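Local structure of proton-dependent oligopeptide transporter family protein (Xanthomonas campestris, 6EI3) at residues G20-L25 against H52-G57; F28-L33 against A45-I50; A310-L315 against V376-V381; G382-A387 against E392-A397. The protein probably couples the uptake of short peptides to proton movement across the membrane, as in other POT-family transporters of the major facilitator superfamily. All coordinates share one frame; numbering follows the deposited sequence.

Contact 1: residues G20-L25 against H52-G57. With 78M ((2S)-2,3-dihydroxypropyl(7Z)-pentadec-7-enoate), chain G.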
# COMPACT_ATOMS: atom_id res chain seq x y z
N GLY A 20 -5.62 5.70 -12.95
CA GLY A 20 -6.55 6.62 -13.60
C GLY A 20 -7.74 6.92 -12.72
O GLY A 20 -8.02 8.09 -12.48
N MET A 21 -8.40 5.89 -12.17
CA MET A 21 -9.54 6.17 -11.29
C MET A 21 -9.09 6.69 -9.90
O MET A 21 -9.67 7.65 -9.40
CB MET A 21 -10.54 4.98 -11.20
CG MET A 21 -10.20 3.86 -10.21
SD MET A 21 -10.52 4.16 -8.43
CE MET A 21 -11.97 5.06 -8.49
N ARG A 22 -8.05 6.09 -9.30
CA ARG A 22 -7.59 6.46 -7.96
C ARG A 22 -7.12 7.92 -7.83
O ARG A 22 -7.47 8.60 -6.85
CB ARG A 22 -6.52 5.47 -7.50
CG ARG A 22 -6.35 5.34 -5.99
CD ARG A 22 -5.42 6.35 -5.35
NE ARG A 22 -4.15 6.55 -6.06
CZ ARG A 22 -3.02 5.89 -5.81
NH1 ARG A 22 -3.00 4.91 -4.92
NH2 ARG A 22 -1.91 6.19 -6.48
N ASN A 23 -6.35 8.40 -8.83
CA ASN A 23 -5.72 9.72 -8.88
C ASN A 23 -6.69 10.87 -9.21
O ASN A 23 -6.30 12.02 -9.05
CB ASN A 23 -4.47 9.70 -9.83
CG ASN A 23 -3.37 8.78 -9.32
OD1 ASN A 23 -3.53 8.08 -8.31
ND2 ASN A 23 -2.25 8.72 -10.01
N ILE A 24 -7.95 10.58 -9.59
CA ILE A 24 -8.96 11.64 -9.78
C ILE A 24 -10.05 11.56 -8.72
O ILE A 24 -10.92 12.43 -8.68
CB ILE A 24 -9.60 11.71 -11.20
CG1 ILE A 24 -10.25 10.38 -11.61
CG2 ILE A 24 -8.61 12.19 -12.21
CD1 ILE A 24 -11.54 10.50 -12.40
N LEU A 25 -10.05 10.51 -7.89
CA LEU A 25 -11.13 10.28 -6.93
C LEU A 25 -11.43 11.48 -5.99
O LEU A 25 -12.58 11.89 -5.89
CB LEU A 25 -10.91 8.97 -6.13
CG LEU A 25 -12.07 8.55 -5.17
CD1 LEU A 25 -13.42 8.42 -5.93
CD2 LEU A 25 -11.77 7.19 -4.50
N HIS A 52 -8.80 6.88 1.50
CA HIS A 52 -7.97 6.06 2.36
C HIS A 52 -8.71 4.77 2.79
O HIS A 52 -8.04 3.75 2.94
CB HIS A 52 -7.42 6.90 3.53
CG HIS A 52 -6.45 7.92 3.03
ND1 HIS A 52 -5.17 7.56 2.62
CD2 HIS A 52 -6.60 9.25 2.83
CE1 HIS A 52 -4.62 8.66 2.14
NE2 HIS A 52 -5.43 9.71 2.28
N SER A 53 -10.07 4.79 2.87
CA SER A 53 -10.84 3.56 3.13
C SER A 53 -10.73 2.62 1.91
O SER A 53 -10.57 1.41 2.06
CB SER A 53 -12.32 3.87 3.39
OG SER A 53 -12.43 4.51 4.64
N PHE A 54 -10.81 3.20 0.70
CA PHE A 54 -10.63 2.50 -0.58
C PHE A 54 -9.22 1.83 -0.64
O PHE A 54 -9.12 0.66 -0.97
CB PHE A 54 -10.81 3.50 -1.75
CG PHE A 54 -10.45 2.94 -3.10
CD1 PHE A 54 -11.32 2.08 -3.76
CD2 PHE A 54 -9.25 3.27 -3.71
CE1 PHE A 54 -11.00 1.56 -5.02
CE2 PHE A 54 -8.91 2.73 -4.96
CZ PHE A 54 -9.78 1.87 -5.60
N MET A 55 -8.14 2.60 -0.31
CA MET A 55 -6.76 2.10 -0.26
C MET A 55 -6.64 0.94 0.75
O MET A 55 -5.96 -0.05 0.48
CB MET A 55 -5.78 3.23 0.07
CG MET A 55 -5.59 4.23 -1.10
SD MET A 55 -5.16 3.42 -2.68
CE MET A 55 -3.52 2.89 -2.31
N ILE A 56 -7.35 1.05 1.89
CA ILE A 56 -7.38 -0.01 2.90
C ILE A 56 -7.91 -1.32 2.28
O ILE A 56 -7.25 -2.34 2.41
CB ILE A 56 -8.15 0.43 4.16
CG1 ILE A 56 -7.20 1.25 5.06
CG2 ILE A 56 -8.72 -0.79 4.92
CD1 ILE A 56 -7.83 2.07 6.11
N GLY A 57 -9.02 -1.25 1.54
CA GLY A 57 -9.61 -2.41 0.88
C GLY A 57 -8.69 -3.00 -0.16
O GLY A 57 -8.52 -4.23 -0.23
O21 78M G . -17.96 9.43 7.16
C20 78M G . -18.90 8.60 6.48
C18 78M G . -18.32 8.10 5.17
O19 78M G . -18.30 9.16 4.21
C17 78M G . -19.08 6.92 4.61
O2 78M G . -18.10 5.91 4.25
C1 78M G . -17.63 5.89 2.99
O1 78M G . -17.87 6.73 2.17
C2 78M G . -16.74 4.70 2.77
C3 78M G . -16.80 4.14 1.35
C4 78M G . -15.47 3.55 0.94
C5 78M G . -15.53 2.57 -0.22
C6 78M G . -14.32 1.65 -0.29
C7 78M G . -14.43 0.46 0.61
C8 78M G . -13.55 -0.52 0.73
C9 78M G . -13.68 -1.71 1.62
C10 78M G . -12.89 -1.60 2.91
C11 78M G . -12.64 -2.93 3.60
C12 78M G . -11.84 -2.79 4.88
C13 78M G . -11.29 -4.08 5.45
C15 78M G . -9.91 -5.09 7.32
C14 78M G . -10.33 -3.83 6.59
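The side-chain oxygen of Asn23 is gripped side-on by Arg22, the same residue that reaches over to Phe54 and Met55 on helix 40-60. NE of Arg22 lies 2.8 Å from OD1 of Asn23, nearly along the C=O axis. NH2 of Arg22 meets the same OD1 at 3.1 Å on a lone pair, and both bonds keep the oxygen close to the guanidinium plane. This double grip fixes the rotation of the guanidinium and leaves NH1 pointing at Met55. There it makes a weak bond to SD, 3.5 Å from NH1, while the CE methyl of Met55 sits beside it at the guanidinium edge. The aliphatic part of Arg22 is used too: CG lies 3.8 Å from CE2 of Phe54, at the edge of that ring. Met21 completes the contact. Bent at chi2 and chi3, its chain swings SD to 3.7 Å from CZ of Phe54, an oblique Met-aromatic contact. Flexible, polarisable methionines suit both places, since one sulfur can meet a ring and the other an N-H. Away from this interface, the backbone of Phe54 and Gly57 borders the acyl chain of a bound monoacylglycerol, and the absence of a side chain on Gly57 lets the lipid lie close. Helix 4-22 also carries the ExxERFxxYG signature of the family, which closes at Gly20. Because Asn23 OD1 supplies the firm bonds and Met55 only a soft sulfur acceptor, the buried arginine is probably oriented mainly from its own segment.

Contact 2: residues F28-L33 against A45-I50. With 78M ((2S)-2,3-dihydroxypropyl(7Z)-pentadec-7-enoate), chain G.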
# COMPACT_ATOMS: atom_id res chain seq x y z
N PHE A 28 -12.60 14.62 -7.95
CA PHE A 28 -13.99 14.44 -8.35
C PHE A 28 -14.88 14.61 -7.10
O PHE A 28 -15.89 15.31 -7.15
CB PHE A 28 -14.23 13.02 -8.96
CG PHE A 28 -15.70 12.63 -8.91
CD1 PHE A 28 -16.64 13.28 -9.70
CD2 PHE A 28 -16.15 11.65 -8.02
CE1 PHE A 28 -18.00 12.97 -9.61
CE2 PHE A 28 -17.50 11.34 -7.93
CZ PHE A 28 -18.42 11.98 -8.74
N LEU A 29 -14.54 13.92 -5.98
CA LEU A 29 -15.40 13.95 -4.78
C LEU A 29 -15.65 15.33 -4.18
O LEU A 29 -16.78 15.62 -3.80
CB LEU A 29 -14.88 12.99 -3.69
CG LEU A 29 -15.10 11.48 -3.93
CD1 LEU A 29 -14.31 10.66 -2.93
CD2 LEU A 29 -16.59 11.09 -3.90
N ILE A 30 -14.62 16.16 -4.08
CA ILE A 30 -14.68 17.45 -3.37
C ILE A 30 -15.70 18.43 -3.99
O ILE A 30 -16.24 19.23 -3.24
CB ILE A 30 -13.27 18.05 -3.18
CG1 ILE A 30 -13.22 19.01 -1.97
CG2 ILE A 30 -12.67 18.67 -4.45
CD1 ILE A 30 -13.39 18.33 -0.61
N THR A 31 -16.04 18.33 -5.29
CA THR A 31 -17.04 19.22 -5.91
C THR A 31 -18.32 18.46 -6.24
O THR A 31 -19.20 19.00 -6.91
CB THR A 31 -16.46 19.95 -7.14
OG1 THR A 31 -15.97 18.99 -8.07
CG2 THR A 31 -15.39 20.97 -6.77
N SER A 32 -18.43 17.21 -5.79
CA SER A 32 -19.60 16.38 -6.08
C SER A 32 -20.71 16.56 -5.04
O SER A 32 -20.50 17.16 -4.00
CB SER A 32 -19.19 14.91 -6.14
OG SER A 32 -19.03 14.37 -4.84
N LEU A 33 -21.87 15.93 -5.30
CA LEU A 33 -23.04 15.88 -4.41
C LEU A 33 -23.01 14.59 -3.57
O LEU A 33 -23.95 14.31 -2.83
CB LEU A 33 -24.34 15.97 -5.24
CG LEU A 33 -24.53 17.26 -6.07
CD1 LEU A 33 -25.90 17.27 -6.74
CD2 LEU A 33 -24.36 18.52 -5.21
N ALA A 45 -11.95 16.23 5.01
CA ALA A 45 -11.80 15.03 5.84
C ALA A 45 -12.63 13.88 5.26
O ALA A 45 -12.14 12.75 5.18
CB ALA A 45 -12.24 15.33 7.26
N GLU A 46 -13.88 14.16 4.84
CA GLU A 46 -14.76 13.16 4.24
C GLU A 46 -14.18 12.59 2.95
O GLU A 46 -14.21 11.37 2.78
CB GLU A 46 -16.16 13.71 4.03
CG GLU A 46 -17.19 12.64 3.67
CD GLU A 46 -18.58 13.16 3.40
OE1 GLU A 46 -18.78 14.40 3.43
OE2 GLU A 46 -19.48 12.33 3.17
N ALA A 47 -13.63 13.45 2.06
CA ALA A 47 -13.03 12.97 0.81
C ALA A 47 -11.81 12.11 1.11
O ALA A 47 -11.68 11.05 0.50
CB ALA A 47 -12.65 14.14 -0.11
N LYS A 48 -10.98 12.49 2.11
CA LYS A 48 -9.80 11.70 2.52
C LYS A 48 -10.26 10.34 3.09
O LYS A 48 -9.65 9.32 2.80
CB LYS A 48 -9.00 12.42 3.62
CG LYS A 48 -8.23 13.63 3.15
CD LYS A 48 -7.55 14.27 4.35
CE LYS A 48 -7.09 15.66 4.05
NZ LYS A 48 -6.37 16.24 5.21
N HIS A 49 -11.35 10.36 3.88
CA HIS A 49 -11.90 9.17 4.51
C HIS A 49 -12.25 8.13 3.48
O HIS A 49 -11.85 6.99 3.64
CB HIS A 49 -13.12 9.50 5.39
CG HIS A 49 -13.34 8.47 6.45
ND1 HIS A 49 -12.65 8.52 7.66
CD2 HIS A 49 -14.07 7.33 6.41
CE1 HIS A 49 -13.02 7.44 8.32
NE2 HIS A 49 -13.86 6.69 7.60
N ILE A 50 -12.92 8.53 2.38
CA ILE A 50 -13.29 7.65 1.28
C ILE A 50 -12.05 7.07 0.55
O ILE A 50 -11.99 5.87 0.30
CB ILE A 50 -14.27 8.38 0.32
CG1 ILE A 50 -15.59 8.73 1.04
CG2 ILE A 50 -14.54 7.54 -0.95
CD1 ILE A 50 -16.40 9.89 0.43
O21 78M G . -17.96 9.43 7.16
C20 78M G . -18.90 8.60 6.48
C18 78M G . -18.32 8.10 5.17
O19 78M G . -18.30 9.16 4.21
C17 78M G . -19.08 6.92 4.61
O2 78M G . -18.10 5.91 4.25
C1 78M G . -17.63 5.89 2.99
O1 78M G . -17.87 6.73 2.17
C2 78M G . -16.74 4.70 2.77
C3 78M G . -16.80 4.14 1.35
C4 78M G . -15.47 3.55 0.94
C5 78M G . -15.53 2.57 -0.22
C6 78M G . -14.32 1.65 -0.29
C7 78M G . -14.43 0.46 0.61
C8 78M G . -13.55 -0.52 0.73
C9 78M G . -13.68 -1.71 1.62
C10 78M G . -12.89 -1.60 2.91
C11 78M G . -12.64 -2.93 3.60
C12 78M G . -11.84 -2.79 4.88
C13 78M G . -11.29 -4.08 5.45
C15 78M G . -9.91 -5.09 7.32
C14 78M G . -10.33 -3.83 6.59
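This is a small, wholly apolar contact in which Leu29 and Ile30 of helix 25-30 pack against Ala47 and Ile50 of helix 40-60, close to the loop that joins the two helices. The backbones come near where Leu29 faces Ala47, with the CA atoms of these two residues 6.2 Å apart. A residue as small as alanine suits that approach: CB of Leu29 stands 4.4 Å from CB of Ala47 with no longer chain in between. Beyond it, CD1 of Leu29 rests against the CG2 branch of Ile50 at 3.7 Å. That branch lies anti to the backbone N of Ile50 (chi1 -63° for CG1), which turns it to Leu29, whereas CG1 is turned to the ester carbonyl of the bound monoacylglycerol. Ile50 thus meets Leu29 with one branch and the lipid with the other. On the flank, CD1 of Ile30 touches the methyl of Ala47 at 4.3 Å. The end of helix 25-30 is tied off by its own polar groups, since Leu29 O accepts both Ser32 N at 3.0 Å and Ser32 OG at 2.8 Å. The hydroxyl donor lies 21° from the carbonyl plane of Leu29. In the connecting loop the Glu46 carboxylate accepts the backbone N-H groups of Gln36 and Glu37, and Arg43 binds the carbonyls of Ile30 and Ser32. Two successive antiparallel helices joined by a hydrogen-bonded loop form a helical hairpin, here the opening one of the N-terminal bundle of a major facilitator fold.

Contact 3: residues A310-L315 against V376-V381. With 78M ((2S)-2,3-dihydroxypropyl(7Z)-pentadec-7-enoate), chain F.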
# COMPACT_ATOMS: atom_id res chain seq x y z
N ALA A 310 -2.50 11.57 -3.12
CA ALA A 310 -3.72 11.46 -3.91
C ALA A 310 -4.91 12.10 -3.17
O ALA A 310 -6.01 12.11 -3.69
CB ALA A 310 -3.99 9.99 -4.25
N SER A 311 -4.70 12.61 -1.95
CA SER A 311 -5.80 13.17 -1.20
C SER A 311 -5.44 14.56 -0.66
O SER A 311 -5.73 15.56 -1.33
CB SER A 311 -6.25 12.20 -0.11
OG SER A 311 -5.24 11.99 0.87
N THR A 312 -4.75 14.63 0.48
CA THR A 312 -4.29 15.86 1.10
C THR A 312 -3.52 16.78 0.10
O THR A 312 -3.77 17.98 0.07
CB THR A 312 -3.43 15.52 2.32
OG1 THR A 312 -4.20 14.72 3.24
CG2 THR A 312 -2.89 16.75 3.02
N TRP A 313 -2.58 16.22 -0.69
CA TRP A 313 -1.81 17.07 -1.61
C TRP A 313 -2.65 17.58 -2.77
O TRP A 313 -2.45 18.70 -3.23
CB TRP A 313 -0.58 16.35 -2.15
CG TRP A 313 0.49 16.07 -1.12
CD1 TRP A 313 0.36 16.05 0.24
CD2 TRP A 313 1.85 15.70 -1.40
NE1 TRP A 313 1.57 15.74 0.83
CE2 TRP A 313 2.49 15.50 -0.16
CE3 TRP A 313 2.59 15.57 -2.58
CZ2 TRP A 313 3.85 15.15 -0.07
CZ3 TRP A 313 3.94 15.24 -2.50
CH2 TRP A 313 4.56 15.05 -1.25
N VAL A 314 -3.60 16.76 -3.24
CA VAL A 314 -4.51 17.20 -4.32
C VAL A 314 -5.35 18.37 -3.83
O VAL A 314 -5.48 19.37 -4.55
CB VAL A 314 -5.38 16.04 -4.90
CG1 VAL A 314 -6.49 16.58 -5.80
CG2 VAL A 314 -4.52 15.03 -5.66
N LEU A 315 -5.90 18.25 -2.61
CA LEU A 315 -6.74 19.28 -1.98
C LEU A 315 -5.96 20.57 -1.81
O LEU A 315 -6.53 21.64 -1.95
CB LEU A 315 -7.29 18.78 -0.64
CG LEU A 315 -8.31 17.64 -0.74
CD1 LEU A 315 -8.56 16.99 0.61
CD2 LEU A 315 -9.63 18.10 -1.46
N VAL A 376 10.67 15.10 5.78
CA VAL A 376 11.20 16.35 5.20
C VAL A 376 10.23 16.87 4.11
O VAL A 376 9.98 18.07 4.05
CB VAL A 376 12.67 16.20 4.70
CG1 VAL A 376 13.22 17.50 4.11
CG2 VAL A 376 13.58 15.72 5.84
N ALA A 377 9.66 15.96 3.30
CA ALA A 377 8.68 16.28 2.25
C ALA A 377 7.47 16.96 2.87
O ALA A 377 6.98 17.96 2.34
CB ALA A 377 8.24 15.01 1.53
N TRP A 378 7.02 16.45 4.03
CA TRP A 378 5.87 16.99 4.73
C TRP A 378 6.19 18.30 5.46
O TRP A 378 5.28 19.10 5.65
CB TRP A 378 5.23 15.91 5.62
CG TRP A 378 4.36 15.01 4.78
CD1 TRP A 378 4.78 14.10 3.85
CD2 TRP A 378 2.93 15.07 4.67
NE1 TRP A 378 3.69 13.57 3.19
CE2 TRP A 378 2.54 14.12 3.70
CE3 TRP A 378 1.93 15.83 5.31
CZ2 TRP A 378 1.20 13.87 3.39
CZ3 TRP A 378 0.60 15.58 5.00
CH2 TRP A 378 0.25 14.64 4.02
N ILE A 379 7.49 18.59 5.77
CA ILE A 379 7.88 19.91 6.30
C ILE A 379 7.66 20.93 5.15
O ILE A 379 7.09 22.00 5.37
CB ILE A 379 9.33 19.98 6.88
CG1 ILE A 379 9.50 19.15 8.19
CG2 ILE A 379 9.81 21.46 7.07
CD1 ILE A 379 8.69 19.67 9.47
N ALA A 380 8.09 20.57 3.92
CA ALA A 380 7.92 21.37 2.71
C ALA A 380 6.43 21.59 2.38
O ALA A 380 6.07 22.74 2.13
CB ALA A 380 8.63 20.72 1.54
N VAL A 381 5.57 20.53 2.44
CA VAL A 381 4.11 20.67 2.19
C VAL A 381 3.46 21.64 3.19
O VAL A 381 2.60 22.44 2.80
CB VAL A 381 3.31 19.32 2.15
CG1 VAL A 381 1.85 19.55 1.73
CG2 VAL A 381 3.95 18.36 1.18
O21 78M F . 6.46 32.99 -0.90
C20 78M F . 6.55 31.96 0.07
C18 78M F . 7.97 31.50 0.24
O19 78M F . 8.46 30.93 -0.98
C17 78M F . 8.16 30.55 1.41
O2 78M F . 7.71 29.22 1.06
C1 78M F . 8.64 28.30 0.77
O1 78M F . 9.78 28.56 0.49
C2 78M F . 8.08 26.91 0.86
C3 78M F . 9.07 25.82 0.47
C4 78M F . 9.34 24.81 1.57
C5 78M F . 10.62 25.05 2.37
C6 78M F . 10.76 24.12 3.58
C7 78M F . 11.95 23.22 3.51
C8 78M F . 12.00 22.02 2.96
C9 78M F . 13.19 21.11 2.89
C10 78M F . 14.32 21.64 2.00
C11 78M F . 15.69 21.05 2.30
C12 78M F . 15.99 19.72 1.62
C13 78M F . 17.21 19.01 2.17
C15 78M F . 18.78 17.05 2.02
C14 78M F . 17.58 17.74 1.42
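Trp313 lies between Trp378 and Val381 in a helix-helix packing of the C-terminal bundle of this major facilitator fold, where helix 312-317 meets helix 363-389. The two indoles are neither stacked nor edge-to-face. The five-membered ring of Trp313 and the six-membered ring of Trp378 have centroids 4.8 Å apart and planes inclined at 48°. In this arrangement NE1 of Trp313 lies over one face of Trp378, toward the rim, 3.2 Å from CZ2 of Trp378. Thr312, one residue earlier, adds its methyl: CG2 lies 3.9 Å from CH2 of Trp378. The methyl is anti to the backbone N (OG1 at chi1 -58°), and the hydroxyl instead bonds Gln308, so threonine serves an apolar and a polar neighbour at once. On the other side of the Trp313 plane stands Val381, whose chain runs at about a right angle to the indole. Its branching is well used, because both methyls reach the ring system: CG1 makes an off-centre CH-pi contact, 4.3 Å from the centroid of the five-membered ring of Trp313. Tyr403 of helix 400-424 also meets Trp313 edge-to-face. The other methyl of Val381, CG2, is set over the rim of the indole and approaches CZ2 of Trp313 to 3.4 Å.

Contact 4: residues G382-A387 against E392-A397. With 78M ((2S)-2,3-dihydroxypropyl(7Z)-pentadec-7-enoate), chain F; 78M ((2S)-2,3-dihydroxypropyl(7Z)-pentadec-7-enoate), chain K; 78M ((2S)-2,3-dihydroxypropyl(7Z)-pentadec-7-enoate), chain E.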
# COMPACT_ATOMS: atom_id res chain seq x y z
N GLY A 382 3.85 21.52 4.46
CA GLY A 382 3.33 22.35 5.53
C GLY A 382 3.75 23.81 5.38
O GLY A 382 2.93 24.71 5.58
N ALA A 383 5.03 24.03 5.01
CA ALA A 383 5.59 25.37 4.79
C ALA A 383 4.90 26.05 3.59
O ALA A 383 4.63 27.25 3.63
CB ALA A 383 7.10 25.28 4.57
N ILE A 384 4.53 25.26 2.57
CA ILE A 384 3.79 25.76 1.42
C ILE A 384 2.39 26.19 1.90
O ILE A 384 1.94 27.29 1.56
CB ILE A 384 3.76 24.73 0.28
CG1 ILE A 384 5.13 24.68 -0.43
CG2 ILE A 384 2.61 25.02 -0.70
CD1 ILE A 384 5.43 23.31 -1.10
N GLN A 385 1.74 25.35 2.72
CA GLN A 385 0.43 25.64 3.27
C GLN A 385 0.44 26.91 4.11
O GLN A 385 -0.48 27.69 3.97
CB GLN A 385 -0.11 24.47 4.11
CG GLN A 385 -1.62 24.56 4.43
CD GLN A 385 -2.48 24.57 3.18
OE1 GLN A 385 -2.33 23.75 2.29
NE2 GLN A 385 -3.38 25.55 3.08
N VAL A 386 1.47 27.10 4.97
CA VAL A 386 1.61 28.29 5.84
C VAL A 386 1.72 29.57 4.99
O VAL A 386 1.13 30.58 5.36
CB VAL A 386 2.76 28.13 6.88
CG1 VAL A 386 3.06 29.45 7.60
CG2 VAL A 386 2.44 27.04 7.90
N ALA A 387 2.44 29.50 3.84
CA ALA A 387 2.56 30.64 2.91
C ALA A 387 1.18 30.93 2.30
O ALA A 387 0.77 32.08 2.28
CB ALA A 387 3.58 30.33 1.81
N GLU A 392 -0.31 34.48 0.74
CA GLU A 392 0.69 34.46 -0.32
C GLU A 392 0.25 33.60 -1.51
O GLU A 392 -0.09 32.43 -1.31
CB GLU A 392 2.08 34.04 0.22
CG GLU A 392 3.19 33.94 -0.82
CD GLU A 392 3.86 35.22 -1.30
OE1 GLU A 392 3.43 36.33 -0.91
OE2 GLU A 392 4.85 35.10 -2.06
N PRO A 393 0.23 34.15 -2.75
CA PRO A 393 -0.14 33.31 -3.91
C PRO A 393 0.97 32.30 -4.21
O PRO A 393 2.14 32.67 -4.34
CB PRO A 393 -0.39 34.33 -5.03
CG PRO A 393 0.39 35.53 -4.65
CD PRO A 393 0.58 35.53 -3.15
N MET A 394 0.63 31.00 -4.19
CA MET A 394 1.63 29.95 -4.41
C MET A 394 1.33 29.18 -5.67
O MET A 394 0.24 28.64 -5.80
CB MET A 394 1.75 29.03 -3.19
CG MET A 394 2.27 29.74 -1.94
SD MET A 394 4.00 30.29 -2.07
CE MET A 394 4.84 28.79 -1.60
N HIS A 395 2.28 29.15 -6.62
CA HIS A 395 2.10 28.42 -7.87
C HIS A 395 2.20 26.94 -7.55
O HIS A 395 2.99 26.55 -6.68
CB HIS A 395 3.18 28.83 -8.90
CG HIS A 395 2.89 28.37 -10.30
ND1 HIS A 395 3.13 27.07 -10.71
CD2 HIS A 395 2.39 29.07 -11.35
CE1 HIS A 395 2.75 27.01 -11.98
NE2 HIS A 395 2.31 28.19 -12.41
N ILE A 396 1.38 26.12 -8.21
CA ILE A 396 1.36 24.66 -7.98
C ILE A 396 2.75 24.00 -8.22
O ILE A 396 3.01 22.96 -7.63
CB ILE A 396 0.22 23.98 -8.77
CG1 ILE A 396 -0.05 22.55 -8.20
CG2 ILE A 396 0.49 23.99 -10.30
CD1 ILE A 396 -1.40 21.99 -8.53
N ALA A 397 3.64 24.61 -9.03
CA ALA A 397 5.00 24.10 -9.28
C ALA A 397 5.78 23.96 -7.98
O ALA A 397 6.73 23.17 -7.92
CB ALA A 397 5.74 25.00 -10.27
O21 78M F . 6.46 32.99 -0.90
C20 78M F . 6.55 31.96 0.07
C18 78M F . 7.97 31.50 0.24
O19 78M F . 8.46 30.93 -0.98
C17 78M F . 8.16 30.55 1.41
O2 78M F . 7.71 29.22 1.06
C1 78M F . 8.64 28.30 0.77
O1 78M F . 9.78 28.56 0.49
C2 78M F . 8.08 26.91 0.86
C3 78M F . 9.07 25.82 0.47
C4 78M F . 9.34 24.81 1.57
C5 78M F . 10.62 25.05 2.37
C6 78M F . 10.76 24.12 3.58
C7 78M F . 11.95 23.22 3.51
C8 78M F . 12.00 22.02 2.96
C9 78M F . 13.19 21.11 2.89
C10 78M F . 14.32 21.64 2.00
C11 78M F . 15.69 21.05 2.30
C12 78M F . 15.99 19.72 1.62
C13 78M F . 17.21 19.01 2.17
C15 78M F . 18.78 17.05 2.02
C14 78M F . 17.58 17.74 1.42
O21 78M K . 6.25 29.10 -12.19
C20 78M K . 6.38 29.12 -13.60
C18 78M K . 5.98 27.78 -14.19
O19 78M K . 6.81 26.74 -13.66
C17 78M K . 6.03 27.78 -15.70
O2 78M K . 5.32 26.56 -16.05
C1 78M K . 4.22 26.65 -16.81
O1 78M K . 3.88 27.64 -17.41
C2 78M K . 3.44 25.38 -16.78
C3 78M K . 2.62 25.26 -15.50
C4 78M K . 2.05 23.87 -15.29
C5 78M K . 1.84 23.52 -13.82
C6 78M K . 3.13 23.22 -13.04
C7 78M K . 3.75 21.94 -13.50
C8 78M K . 4.65 21.21 -12.87
C9 78M K . 5.22 19.93 -13.38
C10 78M K . 4.32 18.73 -13.06
C11 78M K . 3.33 18.32 -14.15
C12 78M K . 3.89 17.44 -15.26
C13 78M K . 4.35 16.06 -14.80
C15 78M K . 5.58 13.94 -15.36
C14 78M K . 5.14 15.30 -15.84
O21 78M E . 6.40 31.09 -9.96
C20 78M E . 6.85 30.58 -8.71
C18 78M E . 7.84 29.45 -8.90
O19 78M E . 7.28 28.45 -9.75
C17 78M E . 8.24 28.82 -7.59
O2 78M E . 9.35 27.91 -7.81
C1 78M E . 9.09 26.59 -7.87
O1 78M E . 8.00 26.14 -8.09
C2 78M E . 10.32 25.77 -7.62
C3 78M E . 10.05 24.56 -6.73
C4 78M E . 11.30 23.89 -6.18
C5 78M E . 11.94 22.85 -7.10
C6 78M E . 12.91 21.91 -6.38
C7 78M E . 13.70 21.04 -7.30
C8 78M E . 13.78 19.73 -7.25
C9 78M E . 14.59 18.85 -8.18
C10 78M E . 13.82 18.35 -9.42
C11 78M E . 13.73 19.35 -10.58
C12 78M E . 14.92 19.34 -11.54
C13 78M E . 14.67 20.14 -12.82
C15 78M E . 15.46 20.75 -15.15
C14 78M E . 15.78 20.03 -13.85
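Glu392 returns to the helix that the chain has just left: its backbone N bonds Ala387 O at 3.0 Å, with an N-H...O angle of 144°. CB of Glu392 lies beside that same oxygen, but the side chain then leads away. Bent at chi2 (79°), it brings OE2 to 2.9 Å from O21 of a bound monoacylglycerol, a weak bond donated by the lipid hydroxyl to a poorly ordered carboxylate. Pro393 carries the chain round, its ring turned away from the helix and against Arg321. Met394 then dips back and supplies the apolar part of the contact. Its SD is 3.9 Å from CB of Ala387, and its folded chain also brings CE to 4.3 Å from CG1 of Ile384. The short methyl of Ala387 allows the sulfur to come in, and the long, flexible methionine folds over that methyl and reaches Ile384. The glycerol end of the lipid touches Met394 and Ala387, C20 lying 3.7 Å from SD of Met394. At His395 the contacts pass from the helix to lipid. ND1 of His395 accepts the backbone N-H of Ala397 at 3.0 Å, close to the imidazole plane, so this nitrogen is probably unprotonated. O21 of a second lipid sits over the centre of one ring face. Ile396 and Ala397 begin the 3-10 turn and border further lipid. Polar glycerol groups thus meet acid and imidazole while acyl chains run along alanine and isoleucine, as is consistent with a loop at the membrane surface.

From the N terminus, helix 4-22 leads into helix 25-30, and both return to helix 40-60. Contact 2 closes the short inner loop, and contact 1 closes the wider one around it, so that contact 2 is nested inside contact 1. Later in the chain, contact 3 closes a loop of 60 residues, tying helix 312-317 to helix 363-389. Contact 4 follows in series and closes one of four, pinning the next loop to the end of that same helix. Although the first pair is N-terminal and the second C-terminal, the halves meet: His52 of contact 1 bonds Ser311 of contact 3, and Lys48 and Ile30 of contact 2 pack on Thr312 and Leu315. Contact 4 touches neither contact 1 nor contact 2.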